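Local coordinates for protein Dhd127_a (Synthetic construct, PDB 6DLM) that serves as one half of a computationally designed coiled-coil heterodimer, a helical hairpin that pairs with its partner chain Dhd127_b, at residues A[45-48]-A[49-53]; A[60-63]-A[64-68]. All blocks are in the same frame, centred on the assembly; numbering follows the deposited sequence.

Contact 1. Residues A[45-48]-A[49-53]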
loop_
_atom_site.group_PDB
_atom_site.type_symbol
_atom_site.label_atom_id
_atom_site.label_comp_id
_atom_site.label_asym_id
_atom_site.label_seq_id
_atom_site.Cartn_x
_atom_site.Cartn_y
_atom_site.Cartn_z
ATOM N N GLU A 45 19.896 -3.896 3.909
ATOM C CA GLU A 45 18.534 -4.420 3.940
ATOM C C GLU A 45 17.576 -3.347 4.475
ATOM O O GLU A 45 16.479 -3.217 3.978
ATOM C CB GLU A 45 18.420 -5.710 4.741
ATOM C CG GLU A 45 18.572 -5.531 6.231
ATOM C CD GLU A 45 19.990 -5.211 6.626
ATOM O OE1 GLU A 45 20.841 -6.123 6.557
ATOM O OE2 GLU A 45 20.251 -4.054 6.999
ATOM N N LEU A 46 17.988 -2.601 5.498
ATOM C CA LEU A 46 17.182 -1.523 6.039
ATOM C C LEU A 46 16.983 -0.435 4.997
ATOM O O LEU A 46 15.900 0.119 4.884
ATOM C CB LEU A 46 17.861 -0.949 7.278
ATOM C CG LEU A 46 18.020 -1.992 8.377
ATOM C CD1 LEU A 46 18.958 -1.517 9.469
ATOM C CD2 LEU A 46 16.664 -2.359 8.939
ATOM N N LYS A 47 18.036 -0.120 4.248
ATOM C CA LYS A 47 17.933 0.884 3.198
ATOM C C LYS A 47 16.905 0.460 2.143
ATOM O O LYS A 47 16.143 1.291 1.672
ATOM C CB LYS A 47 19.282 1.111 2.512
ATOM C CG LYS A 47 19.304 2.335 1.604
ATOM C CD LYS A 47 19.945 2.049 0.249
ATOM C CE LYS A 47 19.731 3.201 -0.729
ATOM N NZ LYS A 47 19.556 2.746 -2.134
ATOM N N ARG A 48 16.891 -0.816 1.792
ATOM C CA ARG A 48 15.927 -1.301 0.817
ATOM C C ARG A 48 14.497 -1.101 1.327
ATOM O O ARG A 48 13.638 -0.701 0.567
ATOM C CB ARG A 48 16.180 -2.764 0.473
ATOM C CG ARG A 48 17.416 -2.968 -0.386
ATOM C CD ARG A 48 17.460 -4.351 -1.004
ATOM N NE ARG A 48 17.613 -5.400 -0.007
ATOM C CZ ARG A 48 18.780 -5.918 0.350
ATOM N NH1 ARG A 48 19.896 -5.492 -0.213
ATOM N NH2 ARG A 48 18.828 -6.867 1.264
ATOM N N LEU A 49 14.256 -1.378 2.599
ATOM C CA LEU A 49 12.931 -1.147 3.159
ATOM C C LEU A 49 12.574 0.336 3.116
ATOM O O LEU A 49 11.470 0.682 2.750
ATOM C CB LEU A 49 12.856 -1.628 4.597
ATOM C CG LEU A 49 12.965 -3.129 4.779
ATOM C CD1 LEU A 49 12.733 -3.477 6.237
ATOM C CD2 LEU A 49 11.994 -3.851 3.868
ATOM N N GLU A 50 13.499 1.215 3.483
ATOM C CA GLU A 50 13.222 2.638 3.395
ATOM C C GLU A 50 12.931 3.069 1.969
ATOM O O GLU A 50 12.026 3.854 1.758
ATOM C CB GLU A 50 14.401 3.462 3.862
ATOM C CG GLU A 50 14.985 3.069 5.190
ATOM C CD GLU A 50 15.870 4.158 5.724
ATOM O OE1 GLU A 50 17.102 3.989 5.706
ATOM O OE2 GLU A 50 15.321 5.200 6.126
ATOM N N ASP A 51 13.697 2.574 1.015
ATOM C CA ASP A 51 13.450 2.930 -0.368
ATOM C C ASP A 51 12.024 2.516 -0.764
ATOM O O ASP A 51 11.315 3.293 -1.382
ATOM C CB ASP A 51 14.444 2.224 -1.286
ATOM C CG ASP A 51 15.839 2.825 -1.226
ATOM O OD1 ASP A 51 16.012 3.880 -0.599
ATOM O OD2 ASP A 51 16.760 2.230 -1.820
ATOM N N LEU A 52 11.617 1.320 -0.366
ATOM C CA LEU A 52 10.279 0.829 -0.657
ATOM C C LEU A 52 9.209 1.727 -0.013
ATOM O O LEU A 52 8.221 2.065 -0.645
ATOM C CB LEU A 52 10.157 -0.595 -0.140
ATOM C CG LEU A 52 9.183 -1.568 -0.783
ATOM C CD1 LEU A 52 9.008 -1.362 -2.277
ATOM C CD2 LEU A 52 9.691 -2.975 -0.506
ATOM N N HIS A 53 9.410 2.135 1.236
ATOM C CA HIS A 53 8.471 3.048 1.859
ATOM C C HIS A 53 8.379 4.357 1.066
ATOM O O HIS A 53 7.287 4.827 0.812
ATOM C CB HIS A 53 8.950 3.382 3.262
ATOM C CG HIS A 53 8.483 2.423 4.302
ATOM N ND1 HIS A 53 7.328 2.618 5.025
ATOM C CD2 HIS A 53 9.016 1.262 4.746
ATOM C CE1 HIS A 53 7.167 1.613 5.864
ATOM N NE2 HIS A 53 8.180 0.779 5.717
#
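Lys47 and Asp51, one helical turn apart, join their side chains in an i to i+4 salt bridge on the outer surface of helix 44-73. The lysine chain leaves CB with CG anti to the backbone N (chi1 -168°), which carries it beside its own carbonyl and in the direction of the next turn. A bend at chi2 brings CD to 3.8 Å from Asp51 OD2. CE closes on the same oxygen at 3.3 Å, and a second bend, at chi4, turns NZ onto its syn lone pair, the side of OD1, at 2.9 Å. Asp51 OD1 is held in turn by Arg54, so each carboxylate oxygen has a cationic partner, which would probably favour the charged form. Beneath the bridge the backbone runs in plain alpha-helical fashion: Asp51 N donates to Lys47 O at 2.8 Å, and Leu52 N to Arg48 O at 3.0 Å. This is the start of the second helix of a designed helical hairpin, where Lys47 and Arg48 are exposed while Leu49 and Leu52 touch helix 3-37. Leu49 CG rests 3.6 Å from Glu45 O, and its side chain reaches both Val32 of helix 3-37 and Leu33 of the chain of Dhd127_b. Glu50 lays its CG 3.1 Å from Leu46 O and sends its carboxylate on to a salt bridge with Lys37 of the chain of Dhd127_b. Near the helix start, Glu45 folds back: OE2 accepts the Leu46 N-H at 3.1 Å, on the anti side and 26° out of the carboxylate plane, while OE1 takes the backbone N-H of Asp42.

Contact 2. Residues A[60-63]-A[64-68]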
loop_
_atom_site.group_PDB
_atom_site.type_symbol
_atom_site.label_atom_id
_atom_site.label_comp_id
_atom_site.label_asym_id
_atom_site.label_seq_id
_atom_site.Cartn_x
_atom_site.Cartn_y
_atom_site.Cartn_z
ATOM N N VAL A 60 1.086 6.507 -3.370
ATOM C CA VAL A 60 -0.128 6.972 -2.738
ATOM C C VAL A 60 -0.424 8.432 -3.124
ATOM O O VAL A 60 -1.553 8.763 -3.402
ATOM C CB VAL A 60 -0.046 6.845 -1.215
ATOM C CG1 VAL A 60 -1.260 7.490 -0.570
ATOM C CG2 VAL A 60 0.075 5.382 -0.827
ATOM N N ARG A 61 0.595 9.276 -3.177
ATOM C CA ARG A 61 0.363 10.659 -3.574
ATOM C C ARG A 61 -0.189 10.752 -5.000
ATOM O O ARG A 61 -1.133 11.482 -5.236
ATOM C CB ARG A 61 1.648 11.481 -3.471
ATOM C CG ARG A 61 2.063 11.794 -2.049
ATOM C CD ARG A 61 3.176 12.834 -2.007
ATOM N NE ARG A 61 4.456 12.301 -2.454
ATOM C CZ ARG A 61 5.347 11.737 -1.652
ATOM N NH1 ARG A 61 5.102 11.630 -0.359
ATOM N NH2 ARG A 61 6.483 11.285 -2.144
ATOM N N GLU A 62 0.376 10.004 -5.947
ATOM C CA GLU A 62 -0.140 10.024 -7.309
ATOM C C GLU A 62 -1.588 9.508 -7.397
ATOM O O GLU A 62 -2.358 10.015 -8.196
ATOM C CB GLU A 62 0.763 9.267 -8.280
ATOM C CG GLU A 62 0.336 9.404 -9.737
ATOM C CD GLU A 62 0.168 10.846 -10.201
ATOM O OE1 GLU A 62 0.885 11.728 -9.710
ATOM O OE2 GLU A 62 -0.689 11.091 -11.068
ATOM N N VAL A 63 -1.939 8.517 -6.586
ATOM C CA VAL A 63 -3.288 7.997 -6.612
ATOM C C VAL A 63 -4.242 9.109 -6.210
ATOM O O VAL A 63 -5.295 9.271 -6.792
ATOM C CB VAL A 63 -3.461 6.804 -5.654
ATOM C CG1 VAL A 63 -4.930 6.476 -5.479
ATOM C CG2 VAL A 63 -2.684 5.601 -6.167
ATOM N N ARG A 64 -3.862 9.872 -5.199
ATOM C CA ARG A 64 -4.699 10.978 -4.758
ATOM C C ARG A 64 -4.827 12.051 -5.853
ATOM O O ARG A 64 -5.860 12.688 -5.980
ATOM C CB ARG A 64 -4.199 11.539 -3.430
ATOM C CG ARG A 64 -4.338 10.531 -2.299
ATOM C CD ARG A 64 -4.134 11.147 -0.925
ATOM N NE ARG A 64 -4.898 10.444 0.108
ATOM C CZ ARG A 64 -4.354 9.676 1.039
ATOM N NH1 ARG A 64 -3.050 9.509 1.068
ATOM N NH2 ARG A 64 -5.110 9.076 1.933
ATOM N N GLU A 65 -3.732 12.317 -6.554
ATOM C CA GLU A 65 -3.760 13.295 -7.638
ATOM C C GLU A 65 -4.721 12.787 -8.721
ATOM O O GLU A 65 -5.467 13.562 -9.282
ATOM C CB GLU A 65 -2.377 13.520 -8.232
ATOM C CG GLU A 65 -1.402 14.183 -7.286
ATOM C CD GLU A 65 -1.677 15.657 -7.075
ATOM O OE1 GLU A 65 -2.517 16.236 -7.778
ATOM O OE2 GLU A 65 -1.035 16.241 -6.190
ATOM N N THR A 66 -4.689 11.494 -8.992
ATOM C CA THR A 66 -5.595 10.915 -9.969
ATOM C C THR A 66 -7.059 11.090 -9.523
ATOM O O THR A 66 -7.917 11.400 -10.334
ATOM C CB THR A 66 -5.267 9.437 -10.214
ATOM O OG1 THR A 66 -3.902 9.322 -10.625
ATOM C CG2 THR A 66 -6.167 8.870 -11.281
ATOM N N HIS A 67 -7.334 10.910 -8.238
ATOM C CA HIS A 67 -8.689 11.154 -7.748
ATOM C C HIS A 67 -9.072 12.622 -7.985
ATOM O O HIS A 67 -10.175 12.894 -8.409
ATOM C CB HIS A 67 -8.809 10.863 -6.255
ATOM C CG HIS A 67 -8.613 9.426 -5.901
ATOM N ND1 HIS A 67 -8.294 9.013 -4.628
ATOM C CD2 HIS A 67 -8.682 8.307 -6.653
ATOM C CE1 HIS A 67 -8.179 7.699 -4.611
ATOM N NE2 HIS A 67 -8.415 7.246 -5.826
ATOM N N ARG A 68 -8.148 13.541 -7.745
ATOM C CA ARG A 68 -8.432 14.952 -7.977
ATOM C C ARG A 68 -8.763 15.197 -9.449
ATOM O O ARG A 68 -9.725 15.878 -9.743
ATOM C CB ARG A 68 -7.257 15.823 -7.568
ATOM C CG ARG A 68 -7.466 17.305 -7.844
ATOM C CD ARG A 68 -6.222 18.109 -7.529
ATOM N NE ARG A 68 -5.077 17.592 -8.262
ATOM C CZ ARG A 68 -4.846 17.837 -9.545
ATOM N NH1 ARG A 68 -5.678 18.606 -10.228
ATOM N NH2 ARG A 68 -3.790 17.309 -10.142
HETATM O O HOH W 1 -2.789 10.385 -12.893
#
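Glu62 O is gripped twice by Thr66: the backbone N donates at 2.9 Å, and the hydroxyl OG1 at 3.0 Å. The two donors arrive from opposite faces of the carbonyl plane, the hydroxyl 35° out of it and so not on a lone pair. Thr66 OG1 can bend back in this way because chi1 (-56°) sets it beside its own backbone N. One water bridges the pair further out, donating to Thr66 OG1 at 2.7 Å and also to Glu62 OE2. One residue before Thr66, Glu65 OE1 is held side-on by Arg68, whose NE and NH2 each lie 2.9 Å from it, with the oxygen in the guanidinium plane; the other terminal nitrogen of Arg68 continues to Glu72. A leucine in place of Glu65 would probably leave the Arg68 guanidinium without this two-nitrogen anchor and freer to turn. The Glu62, Glu65 and Arg68 side chains lie beside the buried strip of helix 44-73 in the designed coiled-coil heterodimer, to which Thr66 itself belongs: Val60 and Thr66 touch leucines of helix 3-37, and Val63 meets Leu19 of the chain of Dhd127_b. There His67 lies alongside Val63: Val63 O stands 3.4 Å above the ring plane, over its centre, and Val63 CG1 comes within 3.6 Å of His67 CE1. The ring's NE2 is hydrogen-bonded to Gln15 of the chain of Dhd127_b. In one of its two conformers Arg64 runs extended from CG to NE beside Val60, pointing the same way, and its NH1 is salt-bridged to Glu23 of the chain of Dhd127_b.

In the fold
Both contacts belong to helix 44-73, the second of the chain's two helices, and follow in series: contact 1 lies near its start, just after the connection from helix 3-37, and contact 2 lies toward its end. Their centres are 23 Å apart, on opposite sides of the chain's centre, and their nearest atoms are about 7 Å apart, so they do not touch. Each also meets helix 3-37 and the chain of Dhd127_b, contact 1 near the loop end of the hairpin and contact 2 near its open end. Helix 44-73 thus faces both its hairpin mate and the partner chain at two well-separated levels of the heterodimer.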